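Local structure of Di-haem cytochrome c peroxidase family protein (6NX0) at residues T197-L202 / A255-L260. The protein is a diheme c-type cytochrome that probably acts as a peroxidase, transferring electrons through two covalently bound hemes. Numbering follows the deposited sequence.
With HEC (heme c), chain B.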
loop_
_atom_site.group_PDB
_atom_site.type_symbol
_atom_site.label_atom_id
_atom_site.label_comp_id
_atom_site.label_asym_id
_atom_site.label_seq_id
_atom_site.Cartn_x
_atom_site.Cartn_y
_atom_site.Cartn_z
ATOM N N THR A 197 2.336 6.041 -11.930
ATOM C CA THR A 197 1.341 7.058 -11.606
ATOM C C THR A 197 -0.003 6.393 -11.348
ATOM O O THR A 197 -0.235 5.245 -11.714
ATOM C CB THR A 197 1.153 8.059 -12.749
ATOM O OG1 THR A 197 0.585 7.379 -13.868
ATOM C CG2 THR A 197 2.482 8.713 -13.146
ATOM N N LEU A 198 -0.879 7.143 -10.674
ATOM C CA LEU A 198 -2.258 6.698 -10.467
ATOM C C LEU A 198 -2.987 6.448 -11.784
ATOM O O LEU A 198 -3.798 5.526 -11.889
ATOM C CB LEU A 198 -3.002 7.734 -9.621
ATOM C CG LEU A 198 -2.516 7.814 -8.176
ATOM C CD1 LEU A 198 -3.023 9.087 -7.485
ATOM C CD2 LEU A 198 -2.982 6.577 -7.407
ATOM N N ALA A 199 -2.718 7.254 -12.804
ATOM C CA ALA A 199 -3.368 7.029 -14.092
ATOM C C ALA A 199 -3.003 5.667 -14.667
ATOM O O ALA A 199 -3.869 4.942 -15.176
ATOM C CB ALA A 199 -3.000 8.146 -15.065
ATOM N N GLU A 200 -1.723 5.293 -14.589
ATOM C CA GLU A 200 -1.270 3.996 -15.078
ATOM C C GLU A 200 -1.768 2.843 -14.211
ATOM O O GLU A 200 -2.003 1.738 -14.719
ATOM C CB GLU A 200 0.262 3.976 -15.136
ATOM C CG GLU A 200 0.858 2.650 -15.569
ATOM C CD GLU A 200 2.393 2.600 -15.504
ATOM O OE1 GLU A 200 3.030 3.624 -15.155
ATOM O OE2 GLU A 200 2.955 1.529 -15.820
ATOM N N GLN A 201 -1.914 3.080 -12.910
ATOM C CA GLN A 201 -2.280 2.014 -11.979
ATOM C C GLN A 201 -3.576 1.323 -12.383
ATOM O O GLN A 201 -3.700 0.105 -12.229
ATOM C CB GLN A 201 -2.401 2.599 -10.569
ATOM C CG GLN A 201 -2.724 1.583 -9.463
ATOM C CD GLN A 201 -4.177 1.194 -9.430
ATOM O OE1 GLN A 201 -5.053 1.969 -9.819
ATOM N NE2 GLN A 201 -4.447 -0.025 -8.973
ATOM N N LEU A 202 -4.577 2.078 -12.830
ATOM C CA LEU A 202 -5.881 1.419 -12.902
ATOM C C LEU A 202 -5.973 0.429 -14.053
ATOM O O LEU A 202 -6.914 -0.368 -14.079
ATOM C CB LEU A 202 -7.032 2.432 -12.934
ATOM C CG LEU A 202 -7.045 3.616 -13.871
ATOM C CD1 LEU A 202 -6.867 3.207 -15.292
ATOM C CD2 LEU A 202 -8.398 4.329 -13.685
ATOM N N ALA A 255 -9.022 11.122 -14.767
ATOM C CA ALA A 255 -10.119 11.406 -13.852
ATOM C C ALA A 255 -9.847 10.789 -12.497
ATOM O O ALA A 255 -10.047 11.423 -11.455
ATOM C CB ALA A 255 -11.436 10.874 -14.437
ATOM N N MET A 256 -9.362 9.557 -12.498
ATOM C CA MET A 256 -9.108 8.877 -11.229
ATOM C C MET A 256 -8.003 9.563 -10.439
ATOM O O MET A 256 -8.088 9.684 -9.217
ATOM C CB MET A 256 -8.735 7.426 -11.504
ATOM C CG MET A 256 -8.679 6.556 -10.247
ATOM S SD MET A 256 -10.193 6.584 -9.258
ATOM C CE MET A 256 -11.260 5.748 -10.410
ATOM N N GLN A 257 -6.931 9.977 -11.121
ATOM C CA GLN A 257 -5.864 10.718 -10.466
ATOM C C GLN A 257 -6.412 11.950 -9.754
ATOM O O GLN A 257 -6.061 12.222 -8.603
ATOM C CB GLN A 257 -4.815 11.087 -11.516
ATOM C CG GLN A 257 -3.465 11.479 -10.982
ATOM C CD GLN A 257 -2.428 11.429 -12.104
ATOM O OE1 GLN A 257 -1.765 10.395 -12.343
ATOM N NE2 GLN A 257 -2.330 12.529 -12.841
ATOM N N ALA A 258 -7.313 12.690 -10.400
ATOM C CA ALA A 258 -7.884 13.865 -9.758
ATOM C C ALA A 258 -8.665 13.491 -8.509
ATOM O O ALA A 258 -8.588 14.184 -7.493
ATOM C CB ALA A 258 -8.782 14.620 -10.736
ATOM N N TYR A 259 -9.457 12.412 -8.570
ATOM C CA TYR A 259 -10.218 12.022 -7.389
ATOM C C TYR A 259 -9.288 11.602 -6.262
ATOM O O TYR A 259 -9.432 12.054 -5.119
ATOM C CB TYR A 259 -11.205 10.899 -7.720
ATOM C CG TYR A 259 -11.910 10.295 -6.511
ATOM C CD1 TYR A 259 -12.528 11.091 -5.566
ATOM C CD2 TYR A 259 -11.978 8.921 -6.350
ATOM C CE1 TYR A 259 -13.202 10.528 -4.490
ATOM C CE2 TYR A 259 -12.629 8.358 -5.289
ATOM C CZ TYR A 259 -13.240 9.164 -4.350
ATOM O OH TYR A 259 -13.919 8.601 -3.285
ATOM N N LEU A 260 -8.322 10.740 -6.568
ATOM C CA LEU A 260 -7.468 10.232 -5.509
ATOM C C LEU A 260 -6.511 11.280 -4.972
ATOM O O LEU A 260 -5.961 11.081 -3.888
ATOM C CB LEU A 260 -6.706 9.000 -5.998
ATOM C CG LEU A 260 -7.612 7.814 -6.382
ATOM C CD1 LEU A 260 -6.804 6.608 -6.840
ATOM C CD2 LEU A 260 -8.529 7.418 -5.216
HETATM FE FE HEC B . -7.173 -1.407 -6.224
HETATM C CHA HEC B . -3.858 -1.375 -5.216
HETATM C CHB HEC B . -6.905 1.847 -7.157
HETATM C CHC HEC B . -10.054 -1.679 -8.081
HETATM C CHD HEC B . -7.413 -4.752 -5.440
HETATM N NA HEC B . -5.698 -0.016 -6.105
HETATM C C1A HEC B . -4.395 -0.207 -5.690
HETATM C C2A HEC B . -3.700 1.047 -5.775
HETATM C C3A HEC B . -4.581 1.960 -6.209
HETATM C C4A HEC B . -5.820 1.294 -6.517
HETATM C CMA HEC B . -4.294 3.417 -6.553
HETATM C CAA HEC B . -2.215 1.262 -5.427
HETATM C CBA HEC B . -2.078 1.765 -4.001
HETATM C CGA HEC B . -0.648 1.849 -3.533
HETATM O O1A HEC B . -0.465 2.423 -2.419
HETATM O O2A HEC B . 0.255 1.234 -4.179
HETATM N NB HEC B . -8.268 -0.183 -7.416
HETATM C C1B HEC B . -7.956 1.142 -7.686
HETATM C C2B HEC B . -8.964 1.662 -8.571
HETATM C C3B HEC B . -9.784 0.665 -8.918
HETATM C C4B HEC B . -9.380 -0.498 -8.164
HETATM C CMB HEC B . -8.996 3.110 -9.070
HETATM C CAB HEC B . -11.035 0.708 -9.820
HETATM C CBB HEC B . -10.607 0.985 -11.282
HETATM N NC HEC B . -8.480 -2.909 -6.651
HETATM C C1C HEC B . -9.640 -2.785 -7.404
HETATM C C2C HEC B . -10.416 -3.984 -7.180
HETATM C C3C HEC B . -9.724 -4.839 -6.422
HETATM C C4C HEC B . -8.471 -4.185 -6.103
HETATM C CMC HEC B . -11.868 -4.162 -7.653
HETATM C CAC HEC B . -10.272 -6.060 -5.664
HETATM C CBC HEC B . -10.646 -7.201 -6.619
HETATM N ND HEC B . -5.899 -2.771 -5.427
HETATM C C1D HEC B . -6.229 -4.115 -5.164
HETATM C C2D HEC B . -5.045 -4.783 -4.690
HETATM C C3D HEC B . -3.951 -3.776 -4.686
HETATM C C4D HEC B . -4.542 -2.549 -5.145
HETATM C CMD HEC B . -4.923 -6.264 -4.388
HETATM C CAD HEC B . -2.476 -4.008 -4.306
HETATM C CBD HEC B . -1.857 -4.795 -5.437
HETATM C CGD HEC B . -0.339 -4.781 -5.420
HETATM O O1D HEC B . 0.242 -4.168 -4.499
HETATM O O2D HEC B . 0.232 -5.473 -6.310
HETATM O O HOH W 1 0.089 9.696 -9.769
HETATM O O HOH W 2 -6.125 -2.110 -8.013
#
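The short helix 198-201 comes closest to the end of helix 245-260 where the CA atoms of Leu198 and Gln257 lie 5.4 Å apart. This contact lines the rim of a heme c pocket along the methyls CMA and CMB in a peroxidase domain of the cytochrome c type, with Gln201 covering the water-bearing face. The first turn of the short helix is N-capped by Thr197, whose OG1 accepts from Glu200 N at 3.2 Å. The side chain of Gln257 serves the first two N-H groups of the short helix, that of Ala199 directly and that of Leu198 through a water: its OE1 accepts a weak bond from Ala199 N at 3.3 Å (N-H...O 147°) and, at the same time, a bond from a water that itself accepts from Leu198 N at 2.9 Å. Gln257 gets there because CG stands anti to its backbone N (chi1 -162°) and the chain runs out extended, with CG passing beside Leu198 CB. Deeper in, the contact turns apolar. Leu198 CD2 meets Leu260 CD1 at 3.9 Å, the two side chains crossing at a slant, and both methyls border the heme methyl CMA. Beside them, Leu202 CD2 presses on Met256 CB at 3.8 Å. Met256, bent at chi2 and chi3, brings CG, SD and CE all against the heme methyl CMB; it also packs on Val108 and Phe109 of helix 99-109. Gln201, with CG anti to the backbone N and a bend at chi2, folds its amide over the heme at about 20° to the macrocycle: CD lies over C3A and C4A, NE2 over C4A and NA, and OE1 toward CHB. His126 is an axial ligand of this heme, and the iron also carries a water at 2.2 Å. That water accepts a weak hydrogen bond from Gln201 NE2, 2.8 Å from its oxygen.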